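Local coordinates for protein transcriptional regulator (Corynebacterium diphtheriae, PDB 3LMM) that is of unknown function but probably regulates transcription, joining a Schlafen AlbA_2 region to a segment of the RecG C-terminal family and helix-turn-helix families, at residues A[137-141]-A[357-361]; A[177-183]-A[223-229]; A[189-195]-A[261-266]; A[237-242]-A[267-271]; A[306-310]-A[363-369]. One frame throughout, in Å; residues are numbered along the deposited sequence.

Interaction 1 (A[137-141]-A[357-361]); sequences AAEPI and PALAD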
# COMPACT_ATOMS: atom_id res chain seq x y z
N ALA A 137 10.07 11.77 -1.26
CA ALA A 137 9.75 10.38 -0.97
C ALA A 137 11.00 9.54 -0.91
O ALA A 137 11.95 9.80 -1.64
CB ALA A 137 8.81 9.84 -2.03
N ALA A 138 11.01 8.52 -0.06
CA ALA A 138 12.19 7.68 0.02
C ALA A 138 12.22 6.68 -1.14
O ALA A 138 13.21 5.97 -1.34
CB ALA A 138 12.23 6.95 1.37
N GLU A 139 11.13 6.64 -1.90
CA GLU A 139 10.99 5.76 -3.07
C GLU A 139 9.95 6.36 -3.99
O GLU A 139 9.11 7.14 -3.55
CB GLU A 139 10.54 4.36 -2.65
CG GLU A 139 9.25 4.34 -1.88
CD GLU A 139 8.90 2.97 -1.36
OE1 GLU A 139 8.51 2.11 -2.17
OE2 GLU A 139 9.03 2.75 -0.13
N PRO A 140 10.00 6.03 -5.29
CA PRO A 140 9.02 6.59 -6.22
C PRO A 140 7.57 6.43 -5.79
O PRO A 140 7.15 5.38 -5.31
CB PRO A 140 9.33 5.88 -7.54
CG PRO A 140 10.04 4.63 -7.11
CD PRO A 140 10.90 5.09 -5.97
N ILE A 141 6.81 7.50 -5.98
CA ILE A 141 5.39 7.53 -5.62
C ILE A 141 4.58 7.59 -6.91
O ILE A 141 4.58 8.62 -7.59
CB ILE A 141 5.05 8.77 -4.76
CG1 ILE A 141 5.98 8.86 -3.55
CG2 ILE A 141 3.61 8.70 -4.31
CD1 ILE A 141 6.11 7.55 -2.75
N PRO A 357 12.91 0.90 1.65
CA PRO A 357 12.18 1.50 0.53
C PRO A 357 12.76 1.08 -0.82
O PRO A 357 12.03 0.71 -1.72
CB PRO A 357 12.34 3.00 0.78
CG PRO A 357 12.32 3.08 2.26
CD PRO A 357 13.21 1.92 2.67
N ALA A 358 14.09 1.12 -0.93
CA ALA A 358 14.73 0.71 -2.16
C ALA A 358 14.30 -0.71 -2.57
O ALA A 358 13.91 -0.95 -3.71
CB ALA A 358 16.24 0.78 -2.01
N LEU A 359 14.37 -1.64 -1.62
CA LEU A 359 14.00 -3.04 -1.89
C LEU A 359 12.55 -3.12 -2.29
O LEU A 359 12.18 -3.83 -3.22
CB LEU A 359 14.21 -3.90 -0.63
CG LEU A 359 14.59 -5.39 -0.70
CD1 LEU A 359 13.64 -6.16 0.21
CD2 LEU A 359 14.54 -5.92 -2.11
N ALA A 360 11.71 -2.39 -1.56
CA ALA A 360 10.29 -2.38 -1.85
C ALA A 360 10.11 -1.93 -3.29
O ALA A 360 9.54 -2.65 -4.10
CB ALA A 360 9.56 -1.44 -0.91
N ASP A 361 10.62 -0.75 -3.62
CA ASP A 361 10.44 -0.28 -4.98
C ASP A 361 10.88 -1.28 -6.05
O ASP A 361 10.22 -1.40 -7.08
CB ASP A 361 11.18 1.03 -5.23
CG ASP A 361 11.01 1.48 -6.65
OD1 ASP A 361 9.86 1.80 -7.03
OD2 ASP A 361 12.01 1.50 -7.41
O HOH W 1 8.04 2.08 -4.86
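The loop 137-141 comes closest to the first turn of helix 357-365 where Glu-139 faces Pro-357, their CA atoms 5.7 Å apart, and no direct hydrogen bond joins the two backbones. Glu-139 does most of the touching. Its chi1 of 57° sets CG between the backbone N and the carbonyl carbon, and the chain then runs extended, so the carboxylate is carried across the proline ring at about a right angle. OE2 lies 3.4 Å from Pro-357 CB, while the other oxygen, OE1, reaches to 3.9 Å from Ala-360 CB one turn along the same side of the helix. Beside this, CB of Ala-138 rests against the proline ring at Pro-357 CG, 4.0 Å away. Pro-140 touches Trp-164 and Trp-165 of helix 161-171. A water sits between the two acids, 2.7 Å from Glu-139 OE1 and 2.8 Å from Asp-361 OD1. Asp-361 has stronger partners elsewhere: Arg-161 forms a salt bridge with OD1 and Trp-165 NE1 bonds to OD2. The loop of the Schlafen AlbA_2 family region thus meets the RecG-like region through a carboxylate laid on a proline, one methyl contact and probably a shared water. Arg-161 probably offsets the mutual repulsion of two carboxylates whose nearest oxygens, Glu-139 OE1 and Asp-361 OD1, are 5.1 Å apart.

Interaction 2 (A[177-183]-A[223-229]); sequences MAQVTTA and FLSQAGK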
# COMPACT_ATOMS: atom_id res chain seq x y z
N MSE A 177 19.40 0.06 0.98
CA MSE A 177 19.14 -0.98 -0.01
C MSE A 177 19.28 -0.47 -1.44
O MSE A 177 19.14 -1.24 -2.40
CB MSE A 177 17.74 -1.55 0.24
CG MSE A 177 17.52 -2.92 -0.36
SE MSE A 177 18.71 -4.27 0.35
CE MSE A 177 17.84 -4.60 2.03
N ALA A 178 19.59 0.81 -1.58
CA ALA A 178 19.77 1.44 -2.90
C ALA A 178 21.22 1.78 -3.18
O ALA A 178 21.56 2.18 -4.29
CB ALA A 178 18.91 2.71 -2.98
N GLN A 179 22.07 1.61 -2.17
CA GLN A 179 23.49 1.91 -2.30
C GLN A 179 24.19 1.06 -3.35
O GLN A 179 23.75 -0.05 -3.63
CB GLN A 179 24.18 1.71 -0.95
CG GLN A 179 25.66 2.03 -0.97
CD GLN A 179 26.34 1.68 0.33
OE1 GLN A 179 26.20 2.39 1.33
NE2 GLN A 179 27.08 0.57 0.34
N VAL A 180 25.26 1.58 -3.94
CA VAL A 180 25.99 0.84 -4.97
C VAL A 180 26.84 -0.26 -4.36
O VAL A 180 27.39 -0.09 -3.27
CB VAL A 180 26.93 1.75 -5.80
CG1 VAL A 180 27.63 0.92 -6.87
CG2 VAL A 180 26.13 2.88 -6.45
N THR A 181 26.92 -1.39 -5.06
CA THR A 181 27.72 -2.52 -4.62
C THR A 181 28.75 -2.81 -5.72
O THR A 181 28.80 -2.12 -6.74
CB THR A 181 26.89 -3.79 -4.44
OG1 THR A 181 26.53 -4.32 -5.72
CG2 THR A 181 25.61 -3.49 -3.66
N THR A 182 29.57 -3.84 -5.50
CA THR A 182 30.60 -4.23 -6.44
C THR A 182 30.12 -5.29 -7.42
O THR A 182 30.89 -5.76 -8.27
CB THR A 182 31.81 -4.79 -5.71
OG1 THR A 182 31.39 -5.87 -4.87
CG2 THR A 182 32.44 -3.71 -4.87
N ALA A 183 28.85 -5.66 -7.29
CA ALA A 183 28.23 -6.67 -8.13
C ALA A 183 27.90 -6.08 -9.48
O ALA A 183 27.41 -4.96 -9.58
CB ALA A 183 26.97 -7.18 -7.48
N PHE A 223 26.89 -1.37 -12.22
CA PHE A 223 26.86 -1.97 -10.89
C PHE A 223 25.43 -2.19 -10.40
O PHE A 223 24.53 -1.45 -10.76
CB PHE A 223 27.63 -1.09 -9.91
CG PHE A 223 29.12 -1.14 -10.09
CD1 PHE A 223 29.86 -2.17 -9.52
CD2 PHE A 223 29.78 -0.18 -10.85
CE1 PHE A 223 31.23 -2.24 -9.71
CE2 PHE A 223 31.16 -0.25 -11.04
CZ PHE A 223 31.88 -1.29 -10.46
N LEU A 224 25.22 -3.23 -9.60
CA LEU A 224 23.89 -3.50 -9.09
C LEU A 224 23.75 -2.83 -7.74
O LEU A 224 24.72 -2.68 -7.01
CB LEU A 224 23.68 -4.99 -8.90
CG LEU A 224 23.67 -5.88 -10.13
CD1 LEU A 224 23.62 -7.33 -9.68
CD2 LEU A 224 22.49 -5.53 -11.01
N SER A 225 22.54 -2.40 -7.42
CA SER A 225 22.32 -1.78 -6.12
C SER A 225 22.27 -2.90 -5.12
O SER A 225 22.37 -4.07 -5.48
CB SER A 225 20.99 -1.02 -6.09
OG SER A 225 19.89 -1.88 -6.33
N GLN A 226 22.09 -2.54 -3.87
CA GLN A 226 22.03 -3.53 -2.81
C GLN A 226 20.75 -4.38 -2.97
O GLN A 226 20.75 -5.58 -2.70
CB GLN A 226 22.06 -2.82 -1.45
CG GLN A 226 22.48 -3.70 -0.28
CD GLN A 226 23.92 -4.16 -0.39
OE1 GLN A 226 24.84 -3.35 -0.39
NE2 GLN A 226 24.11 -5.48 -0.45
N ALA A 227 19.66 -3.75 -3.41
CA ALA A 227 18.42 -4.48 -3.60
C ALA A 227 18.49 -5.33 -4.86
O ALA A 227 17.86 -6.39 -4.96
CB ALA A 227 17.23 -3.52 -3.70
N GLY A 228 19.26 -4.86 -5.83
CA GLY A 228 19.40 -5.59 -7.07
C GLY A 228 20.29 -6.80 -6.86
O GLY A 228 20.04 -7.86 -7.43
N LYS A 229 21.32 -6.63 -6.05
CA LYS A 229 22.24 -7.73 -5.77
C LYS A 229 21.51 -8.80 -4.96
O LYS A 229 21.63 -10.00 -5.23
CB LYS A 229 23.45 -7.21 -4.97
CG LYS A 229 24.34 -8.28 -4.32
CD LYS A 229 25.50 -7.62 -3.56
CE LYS A 229 26.39 -8.62 -2.80
NZ LYS A 229 25.84 -9.11 -1.49
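Leu-224 O is gripped twice by a single residue, Thr-181, which brings its backbone N to 3.2 Å and its OG1 to 2.8 Å from that oxygen. The two donors arrive differently: the amide comes nearly along the C=O axis, whereas the hydroxyl stands above the carbonyl plane. A chi1 of 74° holds OG1 between the backbone N and the carbonyl carbon of Thr-181, where it also accepts from Ala-183 N in an ST turn. This turn accompanies the corner in the chain at Thr-182. Beyond the corner Leu-224 N returns a bond to Ala-183 O at 2.8 Å, with a fairly straight N-H...O angle of 158°. Val-180 and Ser-225 form an antiparallel non-hydrogen-bonded pair between these short, weakly bonded strands. Toward the helix the backbone links become weak: Gln-226 N to Gln-179 O and Ala-227 N to Met-177 O are both strongly bent. Ser-225 is the N-cap of helix 226-232, its OG accepting from Gly-228 N. Side chains add apolar contacts. CG1 of Val-180 lies 3.6 Å from Phe-223 CB, and the bent chain of selenomethionine Met-177 lays CG 3.4 Å from Ala-227 CB and crosses Gln-226 at about a right angle. From its N-terminal end 177-183 passes from the start of helix 226-232 to the pairing with strand 223-225, with Leu-359 of helix 357-365 against Met-177, and Trp-165 and Arg-169 of helix 161-171 beside Ala-178 and Ser-225.

Interaction 3 (A[189-195]-A[261-266]); sequences RPAALAL and EKSCLE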
# COMPACT_ATOMS: atom_id res chain seq x y z
N ARG A 189 22.19 -14.16 -11.89
CA ARG A 189 21.94 -15.52 -12.34
C ARG A 189 20.85 -15.56 -13.41
O ARG A 189 19.82 -14.89 -13.28
CB ARG A 189 21.52 -16.40 -11.16
CG ARG A 189 22.10 -15.94 -9.83
CD ARG A 189 21.89 -16.96 -8.74
NE ARG A 189 22.80 -18.07 -8.88
CZ ARG A 189 22.43 -19.34 -8.88
NH1 ARG A 189 23.33 -20.31 -9.01
NH2 ARG A 189 21.14 -19.65 -8.77
N PRO A 190 21.08 -16.33 -14.48
CA PRO A 190 20.08 -16.42 -15.55
C PRO A 190 18.74 -16.95 -15.04
O PRO A 190 17.68 -16.57 -15.54
CB PRO A 190 20.74 -17.36 -16.55
CG PRO A 190 21.64 -18.21 -15.67
CD PRO A 190 22.24 -17.17 -14.78
N ALA A 191 18.80 -17.83 -14.05
CA ALA A 191 17.61 -18.41 -13.47
C ALA A 191 16.73 -17.34 -12.83
O ALA A 191 15.49 -17.38 -12.94
CB ALA A 191 17.99 -19.44 -12.42
N ALA A 192 17.37 -16.39 -12.17
CA ALA A 192 16.67 -15.30 -11.50
C ALA A 192 16.06 -14.39 -12.55
O ALA A 192 14.92 -13.95 -12.41
CB ALA A 192 17.64 -14.52 -10.64
N LEU A 193 16.83 -14.11 -13.60
CA LEU A 193 16.34 -13.25 -14.66
C LEU A 193 15.19 -13.92 -15.36
O LEU A 193 14.20 -13.28 -15.72
CB LEU A 193 17.46 -12.97 -15.65
CG LEU A 193 18.41 -11.90 -15.16
CD1 LEU A 193 19.69 -11.94 -15.95
CD2 LEU A 193 17.74 -10.54 -15.27
N ALA A 194 15.32 -15.23 -15.57
CA ALA A 194 14.28 -15.98 -16.25
C ALA A 194 12.96 -15.85 -15.47
O ALA A 194 11.89 -15.67 -16.06
CB ALA A 194 14.68 -17.44 -16.35
N LEU A 195 13.08 -15.93 -14.15
CA LEU A 195 11.95 -15.81 -13.24
C LEU A 195 11.25 -14.49 -13.38
O LEU A 195 10.02 -14.42 -13.42
CB LEU A 195 12.43 -15.96 -11.81
CG LEU A 195 12.34 -17.36 -11.25
CD1 LEU A 195 13.04 -17.44 -9.91
CD2 LEU A 195 10.88 -17.72 -11.13
N GLU A 261 22.87 -20.98 -2.74
CA GLU A 261 23.44 -20.36 -3.93
C GLU A 261 22.37 -19.70 -4.77
O GLU A 261 22.66 -19.15 -5.83
CB GLU A 261 24.18 -21.40 -4.79
CG GLU A 261 24.76 -22.56 -4.01
CD GLU A 261 23.74 -23.66 -3.82
OE1 GLU A 261 23.14 -24.09 -4.84
OE2 GLU A 261 23.56 -24.12 -2.67
N LYS A 262 21.12 -19.75 -4.32
CA LYS A 262 20.03 -19.14 -5.06
C LYS A 262 19.75 -17.72 -4.58
O LYS A 262 19.93 -17.39 -3.41
CB LYS A 262 18.75 -19.98 -4.93
CG LYS A 262 18.90 -21.42 -5.42
CD LYS A 262 17.55 -22.14 -5.57
CE LYS A 262 17.74 -23.51 -6.26
NZ LYS A 262 16.46 -24.15 -6.71
N SER A 263 19.32 -16.88 -5.51
CA SER A 263 18.99 -15.50 -5.22
C SER A 263 17.65 -15.50 -4.48
O SER A 263 16.98 -16.53 -4.40
CB SER A 263 18.86 -14.72 -6.53
OG SER A 263 17.90 -15.32 -7.38
N CYS A 264 17.26 -14.35 -3.93
CA CYS A 264 16.00 -14.28 -3.20
C CYS A 264 14.82 -14.62 -4.09
O CYS A 264 13.89 -15.29 -3.65
CB CYS A 264 15.79 -12.88 -2.62
SG CYS A 264 16.69 -12.56 -1.08
N LEU A 265 14.86 -14.16 -5.33
CA LEU A 265 13.78 -14.44 -6.26
C LEU A 265 13.66 -15.95 -6.46
O LEU A 265 12.56 -16.51 -6.52
CB LEU A 265 14.05 -13.79 -7.61
CG LEU A 265 14.02 -12.27 -7.64
CD1 LEU A 265 14.44 -11.79 -9.01
CD2 LEU A 265 12.64 -11.75 -7.28
N GLU A 266 14.81 -16.61 -6.57
CA GLU A 266 14.85 -18.05 -6.74
C GLU A 266 14.35 -18.70 -5.46
O GLU A 266 13.52 -19.61 -5.49
CB GLU A 266 16.27 -18.50 -7.05
CG GLU A 266 16.69 -18.15 -8.46
CD GLU A 266 18.15 -18.42 -8.71
OE1 GLU A 266 19.00 -17.63 -8.25
OE2 GLU A 266 18.46 -19.44 -9.37
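A capping box at the start of helix 264-278, formed by Ser-263 and Glu-266, is joined by a salt bridge to Arg-189, the N-cap residue of helix 190-199. Two helix beginnings are thereby tied together through one carboxylate. Glu-266 OE1 takes three donors. Ser-263 N approaches at 2.9 Å from above the carboxylate plane, while OE1 meets Ser-263 OG with its anti lone pair at 2.7 Å and Arg-189 NH2 with its syn lone pair at 3.0 Å, the N-H...O angle of the latter being 171°. The same NH2 is 2.8 Å from OE2, so a single guanidinium nitrogen faces both oxygens. The reciprocal half of the box, Glu-266 N to Ser-263 OG, is weak. Glu-266 sends CG away from its carbonyl carbon and stays extended beyond it, which brings its carboxylate back over the helix start to the arginine. Arg-189 bends at chi3 and crosses it at about a right angle, the two flat groups turned 30° from each other. Three donors on one oxygen, together with the arginine, would be expected to favour the charged form of Glu-266. Farther along the helices Leu-195 CD1 makes an apolar contact with Glu-266 CG at 4.0 Å and also meets the backbone of Leu-265. Separately, the CB atom of Ala-192 lies against Ser-263 OG, and Phe-232 of helix 226-232 adjoins both Ala-192 and Leu-265. Over one face of the Arg-189 guanidinium, Glu-261 O stands above the centre, 3.1 Å from CZ.

Interaction 4 (A[237-242]-A[267-271]); sequences RTAIEL and QLDYL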
# COMPACT_ATOMS: atom_id res chain seq x y z
N ARG A 237 23.23 -18.06 1.34
CA ARG A 237 22.59 -18.36 2.61
C ARG A 237 21.09 -18.48 2.44
O ARG A 237 20.52 -17.96 1.48
CB ARG A 237 22.92 -17.31 3.67
CG ARG A 237 21.92 -16.18 3.89
CD ARG A 237 22.05 -15.74 5.33
NE ARG A 237 21.39 -14.49 5.69
CZ ARG A 237 21.64 -13.31 5.13
NH1 ARG A 237 20.99 -12.23 5.55
NH2 ARG A 237 22.52 -13.21 4.14
N THR A 238 20.45 -19.17 3.36
CA THR A 238 19.02 -19.35 3.27
C THR A 238 18.30 -18.10 3.69
O THR A 238 18.57 -17.53 4.76
CB THR A 238 18.60 -20.52 4.14
OG1 THR A 238 19.16 -21.71 3.59
CG2 THR A 238 17.09 -20.64 4.19
N ALA A 239 17.40 -17.64 2.83
CA ALA A 239 16.65 -16.42 3.13
C ALA A 239 15.35 -16.77 3.81
O ALA A 239 14.91 -16.07 4.72
CB ALA A 239 16.40 -15.65 1.85
N ILE A 240 14.75 -17.86 3.36
CA ILE A 240 13.47 -18.30 3.90
C ILE A 240 13.36 -19.81 3.74
O ILE A 240 13.89 -20.37 2.79
CB ILE A 240 12.32 -17.60 3.11
CG1 ILE A 240 10.98 -17.89 3.75
CG2 ILE A 240 12.31 -18.07 1.67
CD1 ILE A 240 9.94 -16.92 3.33
N GLU A 241 12.71 -20.47 4.69
CA GLU A 241 12.57 -21.92 4.60
C GLU A 241 11.26 -22.39 5.22
O GLU A 241 10.69 -21.70 6.05
CB GLU A 241 13.76 -22.60 5.27
CG GLU A 241 14.01 -22.13 6.69
CD GLU A 241 15.17 -22.85 7.35
OE1 GLU A 241 16.30 -22.80 6.81
OE2 GLU A 241 14.95 -23.45 8.43
N LEU A 242 10.81 -23.57 4.82
CA LEU A 242 9.55 -24.11 5.32
C LEU A 242 9.69 -25.37 6.16
O LEU A 242 10.54 -26.22 5.88
CB LEU A 242 8.61 -24.39 4.15
CG LEU A 242 7.26 -25.07 4.42
CD1 LEU A 242 6.31 -24.10 5.14
CD2 LEU A 242 6.66 -25.50 3.10
N GLN A 267 14.85 -18.21 -4.33
CA GLN A 267 14.43 -18.77 -3.07
C GLN A 267 12.95 -18.50 -2.84
O GLN A 267 12.24 -19.38 -2.35
CB GLN A 267 15.28 -18.21 -1.94
CG GLN A 267 16.63 -18.90 -1.84
CD GLN A 267 17.44 -18.41 -0.66
OE1 GLN A 267 16.97 -18.42 0.49
NE2 GLN A 267 18.68 -18.01 -0.92
N LEU A 268 12.48 -17.32 -3.19
CA LEU A 268 11.06 -17.02 -3.00
C LEU A 268 10.23 -18.02 -3.80
O LEU A 268 9.32 -18.66 -3.27
CB LEU A 268 10.72 -15.61 -3.48
CG LEU A 268 9.21 -15.36 -3.51
CD1 LEU A 268 8.73 -14.81 -2.17
CD2 LEU A 268 8.91 -14.36 -4.63
N ASP A 269 10.55 -18.14 -5.09
CA ASP A 269 9.85 -19.07 -5.94
C ASP A 269 9.87 -20.48 -5.35
O ASP A 269 8.83 -21.11 -5.21
CB ASP A 269 10.47 -19.09 -7.34
CG ASP A 269 9.81 -20.11 -8.24
OD1 ASP A 269 8.57 -19.99 -8.43
OD2 ASP A 269 10.52 -21.01 -8.75
N TYR A 270 11.06 -20.96 -5.01
CA TYR A 270 11.20 -22.29 -4.46
C TYR A 270 10.24 -22.52 -3.30
O TYR A 270 9.66 -23.59 -3.18
CB TYR A 270 12.64 -22.51 -4.00
CG TYR A 270 13.00 -23.96 -3.75
CD1 TYR A 270 13.20 -24.84 -4.81
CD2 TYR A 270 13.17 -24.44 -2.46
CE1 TYR A 270 13.56 -26.17 -4.58
CE2 TYR A 270 13.53 -25.76 -2.22
CZ TYR A 270 13.73 -26.62 -3.28
OH TYR A 270 14.09 -27.92 -3.03
N LEU A 271 10.07 -21.52 -2.44
CA LEU A 271 9.16 -21.64 -1.30
C LEU A 271 7.71 -21.64 -1.79
O LEU A 271 6.92 -22.49 -1.38
CB LEU A 271 9.39 -20.50 -0.32
CG LEU A 271 9.63 -20.94 1.12
CD1 LEU A 271 8.40 -21.66 1.62
CD2 LEU A 271 10.85 -21.85 1.19
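Leu-271 and Gln-267, one helical turn apart on helix 264-278, carry this contact with the start of strand 240-245, where Ile-240 has most surface buried, mainly by Leu-271. Leu-271 spreads its two methyl groups along the strand. CD1 lies 3.7 Å from Leu-242 CB, and CD2 rests on the backbone near Ile-240 O and Glu-241 CA. Its CG is 4.0 Å from Ile-240 CG2, the branch that points to the helix because CG1 is held anti to the backbone N (chi1 -173°). Gln-267 works differently, using its amide as a bridge to the chain just before the strand. NE2 donates to Arg-237 O at 3.0 Å with an N-H...O angle of 153°, and it also reaches Lys-262 O. OE1 accepts from Ala-239 N, though the modelled length, 2.5 Å, is short and its detail doubtful. These bonds would fix the amide's rotation and satisfy backbone polar groups in a buried setting. Over the short segments, the strand and helix axes run nearly parallel, 14° apart and 8.6 Å at closest approach. Strands 240-245 and 252-256 lie antiparallel in the mixed sheet, and helix 264-278 folds back across its face: helix-on-sheet packing of a two-layer alpha-beta domain, consistent with the HATPase_c_4 family.

Interaction 5 (A[306-310]-A[363-369]); sequences LNAMI and YRALGLV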
# COMPACT_ATOMS: atom_id res chain seq x y z
N LEU A 306 5.67 -12.38 0.32
CA LEU A 306 6.36 -11.21 -0.20
C LEU A 306 6.54 -10.18 0.90
O LEU A 306 7.57 -9.52 0.97
CB LEU A 306 5.55 -10.58 -1.33
CG LEU A 306 5.43 -11.48 -2.54
CD1 LEU A 306 4.47 -10.88 -3.52
CD2 LEU A 306 6.80 -11.70 -3.17
N ASN A 307 5.56 -10.07 1.77
CA ASN A 307 5.64 -9.10 2.82
C ASN A 307 6.87 -9.25 3.68
O ASN A 307 7.55 -8.27 3.99
CB ASN A 307 4.38 -9.11 3.67
CG ASN A 307 3.74 -7.75 3.74
OD1 ASN A 307 3.58 -7.07 2.72
ND2 ASN A 307 3.36 -7.34 4.96
N ALA A 308 7.16 -10.48 4.08
CA ALA A 308 8.34 -10.76 4.90
C ALA A 308 9.58 -10.55 4.04
O ALA A 308 10.51 -9.84 4.43
CB ALA A 308 8.28 -12.19 5.41
N MSE A 309 9.58 -11.15 2.85
CA MSE A 309 10.68 -11.06 1.91
C MSE A 309 11.12 -9.63 1.61
O MSE A 309 12.23 -9.39 1.15
CB MSE A 309 10.27 -11.73 0.60
CG MSE A 309 11.39 -12.36 -0.17
SE MSE A 309 12.11 -13.82 0.81
CE MSE A 309 13.77 -13.96 -0.19
N ILE A 310 10.23 -8.69 1.89
CA ILE A 310 10.47 -7.27 1.64
C ILE A 310 10.78 -6.46 2.89
O ILE A 310 11.59 -5.55 2.85
CB ILE A 310 9.25 -6.64 0.94
CG1 ILE A 310 9.12 -7.22 -0.48
CG2 ILE A 310 9.36 -5.13 0.90
CD1 ILE A 310 7.96 -6.66 -1.28
N TYR A 363 10.74 -4.45 -5.99
CA TYR A 363 9.71 -5.50 -6.14
C TYR A 363 8.52 -4.96 -6.93
O TYR A 363 7.88 -5.71 -7.67
CB TYR A 363 9.26 -6.01 -4.77
CG TYR A 363 10.08 -7.14 -4.21
CD1 TYR A 363 9.84 -8.46 -4.60
CD2 TYR A 363 11.10 -6.90 -3.30
CE1 TYR A 363 10.59 -9.52 -4.07
CE2 TYR A 363 11.85 -7.94 -2.76
CZ TYR A 363 11.60 -9.25 -3.14
OH TYR A 363 12.35 -10.26 -2.56
N ARG A 364 8.23 -3.68 -6.75
CA ARG A 364 7.14 -3.02 -7.45
C ARG A 364 7.51 -2.97 -8.93
O ARG A 364 6.68 -3.26 -9.80
CB ARG A 364 6.97 -1.59 -6.95
CG ARG A 364 5.81 -1.36 -6.01
CD ARG A 364 4.46 -1.70 -6.66
NE ARG A 364 4.18 -0.92 -7.86
CZ ARG A 364 3.01 -0.94 -8.51
NH1 ARG A 364 2.02 -1.70 -8.06
NH2 ARG A 364 2.85 -0.21 -9.60
N ALA A 365 8.75 -2.60 -9.19
CA ALA A 365 9.27 -2.49 -10.55
C ALA A 365 9.13 -3.80 -11.29
O ALA A 365 8.85 -3.80 -12.49
CB ALA A 365 10.72 -2.04 -10.51
N LEU A 366 9.32 -4.91 -10.58
CA LEU A 366 9.20 -6.25 -11.16
C LEU A 366 7.73 -6.66 -11.30
O LEU A 366 7.41 -7.65 -11.95
CB LEU A 366 9.90 -7.30 -10.30
CG LEU A 366 11.40 -7.48 -10.47
CD1 LEU A 366 11.71 -7.65 -11.93
CD2 LEU A 366 12.13 -6.30 -9.92
N GLY A 367 6.86 -5.88 -10.66
CA GLY A 367 5.44 -6.15 -10.72
C GLY A 367 5.09 -7.35 -9.87
O GLY A 367 4.28 -8.18 -10.28
N LEU A 368 5.68 -7.44 -8.69
CA LEU A 368 5.41 -8.56 -7.81
C LEU A 368 4.62 -8.19 -6.56
O LEU A 368 4.21 -9.07 -5.80
CB LEU A 368 6.72 -9.22 -7.41
CG LEU A 368 7.41 -10.15 -8.41
CD1 LEU A 368 7.27 -9.69 -9.84
CD2 LEU A 368 8.87 -10.21 -8.02
N VAL A 369 4.39 -6.90 -6.36
CA VAL A 369 3.63 -6.44 -5.20
C VAL A 369 2.77 -5.23 -5.57
O VAL A 369 3.07 -4.54 -6.54
CB VAL A 369 4.56 -6.01 -4.05
CG1 VAL A 369 3.76 -5.82 -2.77
CG2 VAL A 369 5.65 -7.04 -3.86
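Ile-310 makes the CH-pi contact of this interface with Tyr-363: its CG1 sits 3.8 Å from the ring centroid, 24° off the normal, over one face and shifted toward the rim. A chi1 of -68° sends CG1 away from the carbonyl carbon and onto the ring, and the two side chains slide past each other in opposite directions. The remaining contacts are apolar, partly aliphatic and partly against the tyrosine. Ile-310 CD1 goes on to meet Val-369 CG2 at 3.5 Å, and the same valine methyl lies 4.0 Å from Leu-306 CD1, joining residues one helical turn apart. CD2, the other methyl of Leu-306, touches the tyrosine ring at CE1. Selenomethionine Met-309 crosses Tyr-363 at about a right angle, its CG against the hydroxyl end of the ring, CZ, at 4.3 Å. Hydrogen bonding plays no part across the interface; it acts inside the second segment, where Leu-368 N bonds back to Tyr-363 O and Gly-367 N to Arg-364 O. Leu-268 of helix 264-278 touches both Leu-306 and Met-309 and extends the apolar packing. Gly-367, at positive phi, turns the chain so that Val-369 faces helix 298-311 alongside Tyr-363, a helix-helix packing whose second helix ends in a Schellman motif.

In the fold
The five contacts form a connected series of contacts, from the Schlafen AlbA_2 region to the six-stranded mixed sheet. Interactions 1 and 5 share helix 357-365, their centres about 11 Å apart, and their segments alternate along the chain; Leu-359 packs on Ile-310 between them. Interaction 2, nested within the loop closed by interaction 1, meets the same helix where Ala-358 and Leu-359 touch Met-177. Interactions 3 and 4 share helix 264-278, also about 11 Å between centres, and both touch Met-309 of interaction 5, through Cys-264 and Ala-239. Interactions 1 and 4 lie about 24 Å apart and do not touch; interaction 5, on helices 298-311 and 357-365, touches both.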